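Local coordinates for protein creatinine amidohydrolase (Nostoc punctiforme PCC 73102, PDB 3NO4) that probably hydrolyses carbon-nitrogen bonds in linear amides, as a metal-dependent amidohydrolase of the creatininase superfamily, at residues Q35-I40 / N258-F263; Q106-Y111 / A134-A139; D110-L115 / S141-H146; H216-A221 / G231-N236. All coordinates share one frame; numbering follows the deposited sequence.

Interaction 1. Residues Q35-I40 / N258-F263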
loop_
_atom_site.group_PDB
_atom_site.type_symbol
_atom_site.label_atom_id
_atom_site.label_comp_id
_atom_site.label_asym_id
_atom_site.label_seq_id
_atom_site.Cartn_x
_atom_site.Cartn_y
_atom_site.Cartn_z
ATOM N N GLN A 35 12.105 -0.454 -33.584
ATOM C CA GLN A 35 11.573 -0.431 -34.961
ATOM C C GLN A 35 11.318 -1.855 -35.500
ATOM O O GLN A 35 10.419 -2.030 -36.298
ATOM C CB GLN A 35 12.525 0.313 -35.920
ATOM C CG GLN A 35 12.795 1.796 -35.584
ATOM C CD GLN A 35 11.529 2.682 -35.641
ATOM O OE1 GLN A 35 11.131 3.231 -34.626
ATOM N NE2 GLN A 35 10.904 2.815 -36.832
ATOM N N GLN A 36 12.129 -2.833 -35.059
ATOM C CA GLN A 36 12.100 -4.217 -35.556
ATOM C C GLN A 36 11.271 -5.145 -34.648
ATOM O O GLN A 36 10.653 -6.074 -35.124
ATOM C CB GLN A 36 13.534 -4.770 -35.661
ATOM C CG GLN A 36 14.538 -3.881 -36.395
ATOM C CD GLN A 36 14.072 -3.556 -37.779
ATOM O OE1 GLN A 36 13.177 -4.217 -38.312
ATOM N NE2 GLN A 36 14.651 -2.521 -38.372
ATOM N N SER A 37 11.275 -4.903 -33.338
ATOM C CA SER A 37 10.607 -5.804 -32.394
ATOM C C SER A 37 10.086 -5.096 -31.178
ATOM O O SER A 37 10.686 -4.131 -30.760
ATOM C CB SER A 37 11.581 -6.899 -31.935
ATOM O OG SER A 37 10.956 -7.776 -30.994
ATOM N N LYS A 38 8.970 -5.588 -30.615
ATOM C CA LYS A 38 8.436 -5.062 -29.361
ATOM C C LYS A 38 8.609 -6.051 -28.196
ATOM O O LYS A 38 8.034 -5.836 -27.124
ATOM C CB LYS A 38 6.952 -4.643 -29.514
ATOM C CG LYS A 38 6.584 -3.833 -30.794
ATOM C CD LYS A 38 7.407 -2.536 -30.940
ATOM C CE LYS A 38 7.058 -1.747 -32.224
ATOM N NZ LYS A 38 7.486 -0.344 -32.061
ATOM N N GLY A 39 9.457 -7.074 -28.380
ATOM C CA GLY A 39 9.686 -8.088 -27.371
ATOM C C GLY A 39 10.928 -7.840 -26.518
ATOM O O GLY A 39 11.900 -7.227 -26.959
ATOM N N ILE A 40 10.856 -8.280 -25.269
ATOM C CA ILE A 40 11.953 -8.242 -24.325
ATOM C C ILE A 40 11.837 -9.469 -23.393
ATOM O O ILE A 40 10.716 -9.878 -23.008
ATOM C CB ILE A 40 11.956 -6.897 -23.500
ATOM C CG1 ILE A 40 13.179 -6.819 -22.590
ATOM C CG2 ILE A 40 10.655 -6.743 -22.717
ATOM C CD1 ILE A 40 13.583 -5.363 -22.130
ATOM N N ASN A 258 12.023 -21.454 -29.160
ATOM C CA ASN A 258 10.768 -21.729 -29.866
ATOM C C ASN A 258 9.597 -21.044 -29.142
ATOM O O ASN A 258 8.781 -20.368 -29.767
ATOM C CB ASN A 258 10.548 -23.240 -30.054
ATOM C CG ASN A 258 11.454 -23.839 -31.135
ATOM O OD1 ASN A 258 11.744 -23.200 -32.152
ATOM N ND2 ASN A 258 11.905 -25.064 -30.916
ATOM N N GLY A 259 9.541 -21.177 -27.820
ATOM C CA GLY A 259 8.478 -20.545 -27.045
ATOM C C GLY A 259 8.418 -19.012 -27.131
ATOM O O GLY A 259 7.338 -18.431 -27.241
ATOM N N TYR A 260 9.584 -18.372 -27.099
ATOM C CA TYR A 260 9.670 -16.927 -27.283
ATOM C C TYR A 260 9.197 -16.513 -28.678
ATOM O O TYR A 260 8.458 -15.530 -28.815
ATOM C CB TYR A 260 11.090 -16.413 -27.048
ATOM C CG TYR A 260 11.212 -14.957 -27.372
ATOM C CD1 TYR A 260 10.814 -14.008 -26.458
ATOM C CD2 TYR A 260 11.643 -14.519 -28.654
ATOM C CE1 TYR A 260 10.891 -12.656 -26.758
ATOM C CE2 TYR A 260 11.696 -13.154 -28.955
ATOM C CZ TYR A 260 11.344 -12.249 -28.010
ATOM O OH TYR A 260 11.392 -10.902 -28.271
ATOM N N LEU A 261 9.659 -17.232 -29.701
ATOM C CA LEU A 261 9.308 -16.893 -31.082
ATOM C C LEU A 261 7.792 -17.067 -31.305
ATOM O O LEU A 261 7.167 -16.187 -31.906
ATOM C CB LEU A 261 10.112 -17.684 -32.110
ATOM C CG LEU A 261 11.607 -17.310 -32.255
ATOM C CD1 LEU A 261 12.323 -18.325 -33.170
ATOM C CD2 LEU A 261 11.872 -15.864 -32.722
ATOM N N GLU A 262 7.215 -18.152 -30.778
ATOM C CA GLU A 262 5.752 -18.357 -30.835
ATOM C C GLU A 262 4.992 -17.236 -30.139
ATOM O O GLU A 262 4.023 -16.739 -30.664
ATOM C CB GLU A 262 5.331 -19.730 -30.275
ATOM C CG GLU A 262 5.723 -20.920 -31.186
ATOM C CD GLU A 262 5.405 -22.320 -30.589
ATOM O OE1 GLU A 262 4.957 -22.393 -29.406
ATOM O OE2 GLU A 262 5.610 -23.341 -31.313
ATOM N N PHE A 263 5.463 -16.834 -28.965
ATOM C CA PHE A 263 4.912 -15.688 -28.212
ATOM C C PHE A 263 4.994 -14.383 -28.981
ATOM O O PHE A 263 3.953 -13.778 -29.237
ATOM C CB PHE A 263 5.622 -15.567 -26.848
ATOM C CG PHE A 263 5.178 -14.390 -26.005
ATOM C CD1 PHE A 263 3.827 -14.185 -25.728
ATOM C CD2 PHE A 263 6.111 -13.516 -25.455
ATOM C CE1 PHE A 263 3.420 -13.122 -24.939
ATOM C CE2 PHE A 263 5.707 -12.454 -24.631
ATOM C CZ PHE A 263 4.351 -12.258 -24.389
HETATM O O HOH W 1 12.355 -10.200 -30.675
#
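Tyr-260, on the C-terminal helix 242-265, meets Ser-37 and Gly-39 where the chain leaves helix 27-36 and enters strand 39-44 of the central parallel sheet, so the contact joins a helix to a strand start in this alpha/beta fold. The packing part is a hydroxyl set against backbone. The chi1 of Tyr-260, 174°, carries the ring away from its own helix, and OH stops 3.4 Å from Gly-39 CA and 4.0 Å from Ile-40 N. Gly-39 matters here, because a beta carbon at this position would probably run into that hydroxyl as it is placed. The ring is also packed against Val-70 and Thr-74 of helix 58-74, while Ile-40 turns its side chain to the other side and touches Phe-120. The polar part is bridged by water. Ser-37 OG and Tyr-260 OH are 4.2 Å apart, and one water lies between them, 2.8 Å from Ser-37 OG and 2.7 Å from Tyr-260 OH, in the plane of the tyrosine ring at its edge. Ser-37 OG has a further task: it accepts from Gly-39 N, closing an ST turn just ahead of the strand. With an alanine in place of Ser-37, the water would probably lose one of its two anchors and Gly-39 N its acceptor in the turn. That N-H points almost straight at Ser-37 OG, 3.1 Å away and with an angle of 166° at the hydrogen.

Interaction 2. Residues Q106-Y111 / A134-A139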
loop_
_atom_site.group_PDB
_atom_site.type_symbol
_atom_site.label_atom_id
_atom_site.label_comp_id
_atom_site.label_asym_id
_atom_site.label_seq_id
_atom_site.Cartn_x
_atom_site.Cartn_y
_atom_site.Cartn_z
ATOM N N GLN A 106 4.393 -4.915 -7.307
ATOM C CA GLN A 106 4.732 -3.496 -7.592
ATOM C C GLN A 106 6.011 -3.309 -8.415
ATOM O O GLN A 106 6.052 -2.447 -9.289
ATOM C CB GLN A 106 4.717 -2.670 -6.325
ATOM C CG GLN A 106 3.291 -2.636 -5.645
ATOM C CD GLN A 106 2.061 -2.172 -6.572
ATOM O OE1 GLN A 106 2.148 -1.109 -7.270
ATOM N NE2 GLN A 106 0.897 -2.942 -6.524
ATOM N N VAL A 107 7.006 -4.148 -8.174
ATOM C CA VAL A 107 8.202 -4.179 -8.962
ATOM C C VAL A 107 7.869 -4.499 -10.420
ATOM O O VAL A 107 8.263 -3.733 -11.300
ATOM C CB VAL A 107 9.284 -5.148 -8.381
ATOM C CG1 VAL A 107 10.428 -5.423 -9.388
ATOM C CG2 VAL A 107 9.808 -4.591 -7.037
ATOM N N VAL A 108 7.120 -5.595 -10.664
ATOM C CA VAL A 108 6.740 -5.984 -12.028
ATOM C C VAL A 108 5.892 -4.877 -12.707
ATOM O O VAL A 108 6.108 -4.517 -13.874
ATOM C CB VAL A 108 5.995 -7.341 -12.076
ATOM C CG1 VAL A 108 5.401 -7.595 -13.474
ATOM C CG2 VAL A 108 6.965 -8.477 -11.659
ATOM N N ARG A 109 4.985 -4.303 -11.938
ATOM C CA ARG A 109 4.145 -3.201 -12.427
ATOM C C ARG A 109 4.997 -2.026 -12.890
ATOM O O ARG A 109 4.784 -1.530 -13.989
ATOM C CB ARG A 109 3.177 -2.739 -11.344
ATOM C CG ARG A 109 2.000 -1.940 -11.903
ATOM C CD ARG A 109 1.234 -1.299 -10.801
ATOM N NE ARG A 109 1.735 0.036 -10.548
ATOM C CZ ARG A 109 1.109 0.979 -9.821
ATOM N NH1 ARG A 109 -0.073 0.736 -9.220
ATOM N NH2 ARG A 109 1.659 2.210 -9.722
ATOM N N ASP A 110 5.982 -1.638 -12.072
ATOM C CA ASP A 110 6.911 -0.555 -12.419
ATOM C C ASP A 110 7.749 -0.865 -13.658
ATOM O O ASP A 110 7.896 0.005 -14.522
ATOM C CB ASP A 110 7.825 -0.225 -11.229
ATOM C CG ASP A 110 7.093 0.504 -10.078
ATOM O OD1 ASP A 110 5.910 0.908 -10.259
ATOM O OD2 ASP A 110 7.705 0.675 -8.986
ATOM N N TYR A 111 8.316 -2.075 -13.745
ATOM C CA TYR A 111 9.149 -2.460 -14.897
ATOM C C TYR A 111 8.332 -2.381 -16.187
ATOM O O TYR A 111 8.760 -1.729 -17.151
ATOM C CB TYR A 111 9.641 -3.918 -14.785
ATOM C CG TYR A 111 10.884 -4.194 -13.980
ATOM C CD1 TYR A 111 11.084 -3.626 -12.710
ATOM C CD2 TYR A 111 11.833 -5.080 -14.453
ATOM C CE1 TYR A 111 12.233 -3.920 -11.949
ATOM C CE2 TYR A 111 12.989 -5.387 -13.711
ATOM C CZ TYR A 111 13.167 -4.844 -12.451
ATOM O OH TYR A 111 14.320 -5.157 -11.731
ATOM N N ALA A 134 3.086 -17.920 -9.117
ATOM C CA ALA A 134 1.783 -17.381 -8.682
ATOM C C ALA A 134 1.799 -15.856 -8.578
ATOM O O ALA A 134 0.947 -15.172 -9.145
ATOM C CB ALA A 134 1.352 -18.002 -7.351
ATOM N N THR A 135 2.806 -15.338 -7.903
ATOM C CA THR A 135 2.963 -13.888 -7.737
ATOM C C THR A 135 3.146 -13.186 -9.102
ATOM O O THR A 135 2.532 -12.145 -9.319
ATOM C CB THR A 135 4.117 -13.555 -6.761
ATOM O OG1 THR A 135 3.813 -14.129 -5.469
ATOM C CG2 THR A 135 4.327 -12.027 -6.637
ATOM N N LEU A 136 3.958 -13.779 -10.003
ATOM C CA LEU A 136 4.144 -13.236 -11.366
ATOM C C LEU A 136 2.833 -13.157 -12.127
ATOM O O LEU A 136 2.549 -12.121 -12.735
ATOM C CB LEU A 136 5.170 -14.012 -12.216
ATOM C CG LEU A 136 6.637 -13.640 -12.050
ATOM C CD1 LEU A 136 7.455 -14.621 -12.886
ATOM C CD2 LEU A 136 6.962 -12.154 -12.417
ATOM N N LYS A 137 2.051 -14.247 -12.104
ATOM C CA LYS A 137 0.779 -14.258 -12.810
ATOM C C LYS A 137 -0.183 -13.192 -12.226
ATOM O O LYS A 137 -0.873 -12.456 -12.961
ATOM C CB LYS A 137 0.161 -15.670 -12.806
ATOM C CG LYS A 137 0.864 -16.621 -13.793
ATOM C CD LYS A 137 0.200 -17.995 -13.710
ATOM C CE LYS A 137 0.771 -19.018 -14.740
ATOM N NZ LYS A 137 0.421 -20.409 -14.247
ATOM N N ALA A 138 -0.166 -13.064 -10.903
ATOM C CA ALA A 138 -0.905 -12.008 -10.225
ATOM C C ALA A 138 -0.455 -10.622 -10.655
ATOM O O ALA A 138 -1.275 -9.761 -10.940
ATOM C CB ALA A 138 -0.780 -12.169 -8.725
ATOM N N ALA A 139 0.850 -10.424 -10.691
ATOM C CA ALA A 139 1.464 -9.180 -11.141
ATOM C C ALA A 139 1.070 -8.799 -12.557
ATOM O O ALA A 139 0.869 -7.627 -12.832
ATOM C CB ALA A 139 3.028 -9.248 -11.021
#
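No flat group enters the contact of Val-108 with Leu-136 and Ala-139, which is wholly aliphatic; beside it, the guanidinium of Arg-109 has Gln-106 OE1 3.2 Å above one face, displaced toward the rim. Gln-106 OE1 also receives a hydrogen bond from Arg-100 of the third subunit, so this polar flank belongs to a subunit interface. Val-108 does the touching from helix 101-118. Its CB sits 3.7 Å from Ala-139 CB, and CG1, held anti to the backbone N (chi1 170°), reaches the same methyl at 3.8 Å. The other branch, CG2, beside the backbone N, reaches Leu-136 CD2 at 3.8 Å, the leucine side chain running roughly perpendicular to that of the valine. The small Ala-139 lets the backbones come close, with the CA atoms of Val-108 and Ala-139 6.2 Å apart. Ile-105 adds to the cover of Ala-139. Helix 132-150 also packs on the second subunit, Thr-135 meeting Ala-138 of that subunit. The arrangement is that of two neighbouring helices of an alpha/beta fold, joined through strand 122-127 and packed by small and branched aliphatic residues.

Interaction 3. Residues D110-L115 / S141-H146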
loop_
_atom_site.group_PDB
_atom_site.type_symbol
_atom_site.label_atom_id
_atom_site.label_comp_id
_atom_site.label_asym_id
_atom_site.label_seq_id
_atom_site.Cartn_x
_atom_site.Cartn_y
_atom_site.Cartn_z
ATOM N N ASP A 110 5.982 -1.638 -12.072
ATOM C CA ASP A 110 6.911 -0.555 -12.419
ATOM C C ASP A 110 7.749 -0.865 -13.658
ATOM O O ASP A 110 7.896 0.005 -14.522
ATOM C CB ASP A 110 7.825 -0.225 -11.229
ATOM C CG ASP A 110 7.093 0.504 -10.078
ATOM O OD1 ASP A 110 5.910 0.908 -10.259
ATOM O OD2 ASP A 110 7.705 0.675 -8.986
ATOM N N TYR A 111 8.316 -2.075 -13.745
ATOM C CA TYR A 111 9.149 -2.460 -14.897
ATOM C C TYR A 111 8.332 -2.381 -16.187
ATOM O O TYR A 111 8.760 -1.729 -17.151
ATOM C CB TYR A 111 9.641 -3.918 -14.785
ATOM C CG TYR A 111 10.884 -4.194 -13.980
ATOM C CD1 TYR A 111 11.084 -3.626 -12.710
ATOM C CD2 TYR A 111 11.833 -5.080 -14.453
ATOM C CE1 TYR A 111 12.233 -3.920 -11.949
ATOM C CE2 TYR A 111 12.989 -5.387 -13.711
ATOM C CZ TYR A 111 13.167 -4.844 -12.451
ATOM O OH TYR A 111 14.320 -5.157 -11.731
ATOM N N VAL A 112 7.154 -3.044 -16.174
ATOM C CA VAL A 112 6.326 -3.178 -17.356
ATOM C C VAL A 112 5.751 -1.838 -17.775
ATOM O O VAL A 112 5.724 -1.533 -18.970
ATOM C CB VAL A 112 5.217 -4.280 -17.227
ATOM C CG1 VAL A 112 4.344 -4.297 -18.474
ATOM C CG2 VAL A 112 5.863 -5.662 -16.972
ATOM N N THR A 113 5.341 -1.005 -16.812
ATOM C CA THR A 113 4.813 0.335 -17.152
ATOM C C THR A 113 5.845 1.208 -17.867
ATOM O O THR A 113 5.508 1.837 -18.881
ATOM C CB THR A 113 4.182 1.060 -15.943
ATOM O OG1 THR A 113 3.224 0.178 -15.351
ATOM C CG2 THR A 113 3.458 2.360 -16.397
ATOM N N CYS A 114 7.086 1.239 -17.344
ATOM C CA CYS A 114 8.154 2.042 -17.942
ATOM C C CYS A 114 8.382 1.595 -19.390
ATOM O O CYS A 114 8.370 2.419 -20.296
ATOM C CB CYS A 114 9.460 1.908 -17.153
ATOM S SG CYS A 114 9.464 2.653 -15.529
ATOM N N LEU A 115 8.551 0.294 -19.587
ATOM C CA LEU A 115 8.866 -0.276 -20.906
ATOM C C LEU A 115 7.701 -0.248 -21.879
ATOM O O LEU A 115 7.914 0.004 -23.083
ATOM C CB LEU A 115 9.468 -1.694 -20.793
ATOM C CG LEU A 115 10.846 -1.706 -20.129
ATOM C CD1 LEU A 115 11.172 -3.045 -19.474
ATOM C CD2 LEU A 115 11.940 -1.237 -21.117
ATOM N N SER A 141 -1.779 -9.618 -14.186
ATOM C CA SER A 141 -3.147 -9.152 -14.075
ATOM C C SER A 141 -3.230 -7.725 -13.490
ATOM O O SER A 141 -3.895 -6.863 -14.043
ATOM C CB SER A 141 -3.986 -10.120 -13.232
ATOM O OG SER A 141 -4.123 -11.338 -13.913
ATOM N N GLU A 142 -2.596 -7.505 -12.368
ATOM C CA GLU A 142 -2.506 -6.147 -11.774
ATOM C C GLU A 142 -1.952 -5.090 -12.793
ATOM O O GLU A 142 -2.493 -3.973 -12.923
ATOM C CB GLU A 142 -1.592 -6.181 -10.561
ATOM C CG GLU A 142 -1.605 -4.874 -9.707
ATOM C CD GLU A 142 -2.236 -5.013 -8.318
ATOM O OE1 GLU A 142 -2.737 -6.096 -7.941
ATOM O OE2 GLU A 142 -2.243 -3.988 -7.597
ATOM N N THR A 143 -0.896 -5.494 -13.503
ATOM C CA THR A 143 -0.249 -4.647 -14.508
ATOM C C THR A 143 -1.196 -4.306 -15.674
ATOM O O THR A 143 -1.315 -3.137 -16.018
ATOM C CB THR A 143 1.066 -5.256 -14.955
ATOM O OG1 THR A 143 1.916 -5.295 -13.814
ATOM C CG2 THR A 143 1.735 -4.433 -16.133
ATOM N N TYR A 144 -1.917 -5.296 -16.227
ATOM C CA TYR A 144 -2.841 -4.997 -17.325
ATOM C C TYR A 144 -3.889 -3.939 -16.927
ATOM O O TYR A 144 -4.113 -2.987 -17.662
ATOM C CB TYR A 144 -3.561 -6.262 -17.869
ATOM C CG TYR A 144 -2.660 -7.407 -18.303
ATOM C CD1 TYR A 144 -1.463 -7.172 -19.006
ATOM C CD2 TYR A 144 -3.024 -8.738 -18.036
ATOM C CE1 TYR A 144 -0.618 -8.232 -19.391
ATOM C CE2 TYR A 144 -2.200 -9.820 -18.425
ATOM C CZ TYR A 144 -1.006 -9.556 -19.119
ATOM O OH TYR A 144 -0.178 -10.578 -19.490
ATOM N N ALA A 145 -4.466 -4.090 -15.750
ATOM C CA ALA A 145 -5.461 -3.149 -15.239
ATOM C C ALA A 145 -4.830 -1.760 -15.012
ATOM O O ALA A 145 -5.438 -0.733 -15.347
ATOM C CB ALA A 145 -6.115 -3.712 -13.924
ATOM N N HIS A 146 -3.590 -1.742 -14.528
ATOM C CA HIS A 146 -2.852 -0.456 -14.341
ATOM C C HIS A 146 -2.604 0.269 -15.658
ATOM O O HIS A 146 -2.852 1.465 -15.726
ATOM C CB HIS A 146 -1.548 -0.687 -13.580
ATOM C CG HIS A 146 -0.829 0.575 -13.214
ATOM N ND1 HIS A 146 -1.372 1.516 -12.360
ATOM C CD2 HIS A 146 0.394 1.046 -13.567
ATOM C CE1 HIS A 146 -0.517 2.519 -12.222
ATOM N NE2 HIS A 146 0.555 2.268 -12.958
#
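Chi1 values of 177° in Val-112 and -63° in Thr-143 aim Val-112 CG1 and the methyl CG2 of Thr-143 at each other, and they meet at 3.5 Å. The pair continues the packing of helix 101-118 against helix 132-150, two helices of the alpha/beta fold that precede and follow strand 122-127. Val-112 also rests on Phe-123 of that strand, so it fills the angle between helices and sheet. The same rotation of Thr-143 that presents its methyl swings OG1 back to the carbonyl O of Ala-139 one turn earlier; the hydroxyl is thus satisfied inside its own helix and only its apolar branch faces Val-112, whose CB lies 3.7 Å from that methyl. Thr-113 OG1 is likewise bonded within its helix, to the carbonyl O of Arg-109, but here the oxygen itself faces the other helix. Nearer the surface, His-146 stretches across to Thr-113. Arg-109 lies against both Thr-143 and His-146 and so spans the two levels of the contact. The outer face of helix 101-118 is taken by the third subunit, where Arg-100 of that subunit forms a salt bridge with Asp-110, whereas Glu-142 bonds to Ser-102 of the second subunit. The histidine ring is met edge-on: Thr-113 OG1 lies close to the ring plane, 3.5 Å from His-146 CD2 and 4.1 Å from His-146 NE2.

Interaction 4. Residues H216-A221 / G231-N236. With EDO (1,2-ethanediol), chain H.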
loop_
_atom_site.group_PDB
_atom_site.type_symbol
_atom_site.label_atom_id
_atom_site.label_comp_id
_atom_site.label_asym_id
_atom_site.label_seq_id
_atom_site.Cartn_x
_atom_site.Cartn_y
_atom_site.Cartn_z
ATOM N N HIS A 216 5.784 -32.541 -1.055
ATOM C CA HIS A 216 5.681 -31.334 -1.845
ATOM C C HIS A 216 5.004 -30.218 -1.040
ATOM O O HIS A 216 4.717 -29.189 -1.607
ATOM C CB HIS A 216 4.874 -31.647 -3.153
ATOM C CG HIS A 216 5.418 -32.816 -3.950
ATOM N ND1 HIS A 216 6.166 -32.659 -5.106
ATOM C CD2 HIS A 216 5.354 -34.156 -3.730
ATOM C CE1 HIS A 216 6.529 -33.847 -5.565
ATOM N NE2 HIS A 216 6.061 -34.774 -4.741
ATOM N N ARG A 217 4.776 -30.412 0.263
ATOM C CA ARG A 217 4.001 -29.484 1.076
ATOM C C ARG A 217 4.865 -28.301 1.575
ATOM O O ARG A 217 5.935 -28.510 2.182
ATOM C CB ARG A 217 3.354 -30.195 2.254
ATOM C CG ARG A 217 2.338 -31.279 1.824
ATOM C CD ARG A 217 1.865 -32.074 3.021
ATOM N NE ARG A 217 1.058 -31.224 3.896
ATOM C CZ ARG A 217 0.827 -31.444 5.200
ATOM N NH1 ARG A 217 1.340 -32.487 5.853
ATOM N NH2 ARG A 217 0.054 -30.593 5.863
ATOM N N ILE A 218 4.396 -27.086 1.304
ATOM C CA ILE A 218 5.135 -25.854 1.604
ATOM C C ILE A 218 4.173 -24.827 2.264
ATOM O O ILE A 218 3.209 -24.380 1.635
ATOM C CB ILE A 218 5.747 -25.217 0.344
ATOM C CG1 ILE A 218 6.686 -26.180 -0.402
ATOM C CG2 ILE A 218 6.477 -23.926 0.717
ATOM C CD1 ILE A 218 7.240 -25.618 -1.724
ATOM N N TYR A 219 4.471 -24.452 3.511
ATOM C CA TYR A 219 3.668 -23.494 4.287
ATOM C C TYR A 219 4.616 -22.408 4.769
ATOM O O TYR A 219 5.329 -21.873 3.945
ATOM C CB TYR A 219 2.922 -24.246 5.387
ATOM C CG TYR A 219 2.079 -25.385 4.853
ATOM C CD1 TYR A 219 0.938 -25.148 4.075
ATOM C CD2 TYR A 219 2.390 -26.704 5.162
ATOM C CE1 TYR A 219 0.131 -26.234 3.607
ATOM C CE2 TYR A 219 1.589 -27.771 4.710
ATOM C CZ TYR A 219 0.470 -27.524 3.948
ATOM O OH TYR A 219 -0.248 -28.617 3.514
ATOM N N SER A 220 4.700 -22.151 6.072
ATOM C CA SER A 220 5.587 -21.103 6.609
ATOM C C SER A 220 7.065 -21.503 6.541
ATOM O O SER A 220 7.378 -22.673 6.484
ATOM C CB SER A 220 5.229 -20.806 8.074
ATOM O OG SER A 220 5.660 -21.825 8.973
ATOM N N ALA A 221 7.945 -20.496 6.568
ATOM C CA ALA A 221 9.394 -20.699 6.607
ATOM C C ALA A 221 9.833 -21.631 7.740
ATOM O O ALA A 221 10.653 -22.502 7.508
ATOM C CB ALA A 221 10.120 -19.353 6.725
ATOM N N GLY A 231 17.295 -28.436 3.718
ATOM C CA GLY A 231 16.747 -27.535 2.709
ATOM C C GLY A 231 16.352 -28.180 1.404
ATOM O O GLY A 231 15.692 -27.551 0.604
ATOM N N ARG A 232 16.770 -29.425 1.186
ATOM C CA ARG A 232 16.380 -30.196 0.006
ATOM C C ARG A 232 14.957 -30.715 0.141
ATOM O O ARG A 232 14.543 -31.096 1.223
ATOM C CB ARG A 232 17.271 -31.431 -0.164
ATOM C CG ARG A 232 18.743 -31.169 -0.466
ATOM C CD ARG A 232 19.444 -32.517 -0.700
ATOM N NE ARG A 232 19.725 -33.220 0.566
ATOM C CZ ARG A 232 19.994 -34.520 0.704
ATOM N NH1 ARG A 232 19.976 -35.356 -0.328
ATOM N NH2 ARG A 232 20.304 -34.998 1.912
HETATM N N MSE A 233 14.238 -30.777 -0.977
HETATM C CA MSE A 233 12.979 -31.521 -1.078
HETATM C C MSE A 233 13.153 -32.672 -2.080
HETATM O O MSE A 233 13.145 -32.465 -3.281
HETATM C CB MSE A 233 11.854 -30.602 -1.531
HETATM C CG MSE A 233 11.552 -29.411 -0.587
HETATM SE SE MSE A 233 10.298 -28.196 -1.465
HETATM C CE MSE A 233 8.725 -29.349 -1.240
ATOM N N GLY A 234 13.348 -33.873 -1.551
ATOM C CA GLY A 234 13.262 -35.112 -2.311
ATOM C C GLY A 234 14.429 -35.438 -3.225
ATOM O O GLY A 234 14.379 -36.454 -3.962
ATOM N N SER A 235 15.493 -34.639 -3.140
ATOM C CA SER A 235 16.454 -34.524 -4.209
ATOM C C SER A 235 17.799 -35.092 -3.798
ATOM O O SER A 235 18.159 -35.042 -2.601
ATOM C CB SER A 235 16.590 -33.064 -4.643
ATOM O OG SER A 235 17.121 -32.253 -3.634
ATOM N N ASN A 236 18.502 -35.645 -4.782
ATOM C CA ASN A 236 19.893 -36.017 -4.645
ATOM C C ASN A 236 20.726 -35.181 -5.608
ATOM O O ASN A 236 21.141 -35.670 -6.678
ATOM C CB ASN A 236 20.113 -37.517 -4.858
ATOM C CG ASN A 236 21.528 -37.952 -4.519
ATOM O OD1 ASN A 236 22.372 -37.130 -4.164
ATOM N ND2 ASN A 236 21.798 -39.244 -4.648
HETATM C C1 EDO H . -1.808 -32.422 2.657
HETATM O O1 EDO H . -1.403 -31.189 2.037
HETATM C C2 EDO H . -3.073 -32.935 1.981
HETATM O O2 EDO H . -3.893 -31.851 1.506
#
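His-216 and Met-233 bring two irregular loop segments together, with 7.3 Å between their CA atoms and no backbone hydrogen bond linking them. The second segment bends on either side of Arg-232 and Met-233 through glycines of positive phi, Gly-231 (101°) and Gly-234 (76°). Met-233, present as selenomethionine, supplies nearly the whole contact. A turn about its CG-SE bond (chi3 74°) lays CE against backbone, 3.7 Å from His-216 CA. Ile-218 also crosses it at about a right angle, with Ile-218 CG1 3.9 Å from Met-233 CE and Ile-218 CD1 4.0 Å from Met-233 SE. The first segment leads into helix 221-227 and the second follows it; Phe-224 of this helix also packs on both Ile-218 and Met-233, and Ser-220 is its N-cap, with OG bonded to Asp-223 N. The Met-233 side chain is about 9 Å from the bound nickel ion. Along 216-221, Arg-217 grips Tyr-219 OH side-on and in the guanidinium plane, through NE at 2.9 Å and NH2 at 3.1 Å, while its NH1 forms a salt bridge with Asp-267 of the second subunit. A leucine in place of Arg-217 would probably leave that aspartate without its mate and the tyrosine hydroxyl without the arginine's two nitrogen donors. A 1,2-ethanediol, probably from the crystallisation liquor, sets C1 over one guanidinium face, and its O1 donates to Tyr-219 OH at 3.2 Å.

Overall arrangement
Interactions 2 and 3 are successive levels of one interface, helix 101-118 against helix 132-150, with centres 8 Å apart and sharing Asp-110 and Tyr-111. Interaction 2 is buried and purely aliphatic, whereas interaction 3 is partly buried and adds a threonine hydroxyl and a histidine edge. Interaction 1, also buried, ties the C-terminal helix to the sheet through a tyrosine hydroxyl and a water; it touches interaction 3 where Ile-40 packs on Leu-115. Interaction 4 lies about 35 Å from interaction 1, centre to centre, across the middle of the chain. It joins loops rather than regular elements, by one selenomethionine, and is partly buried.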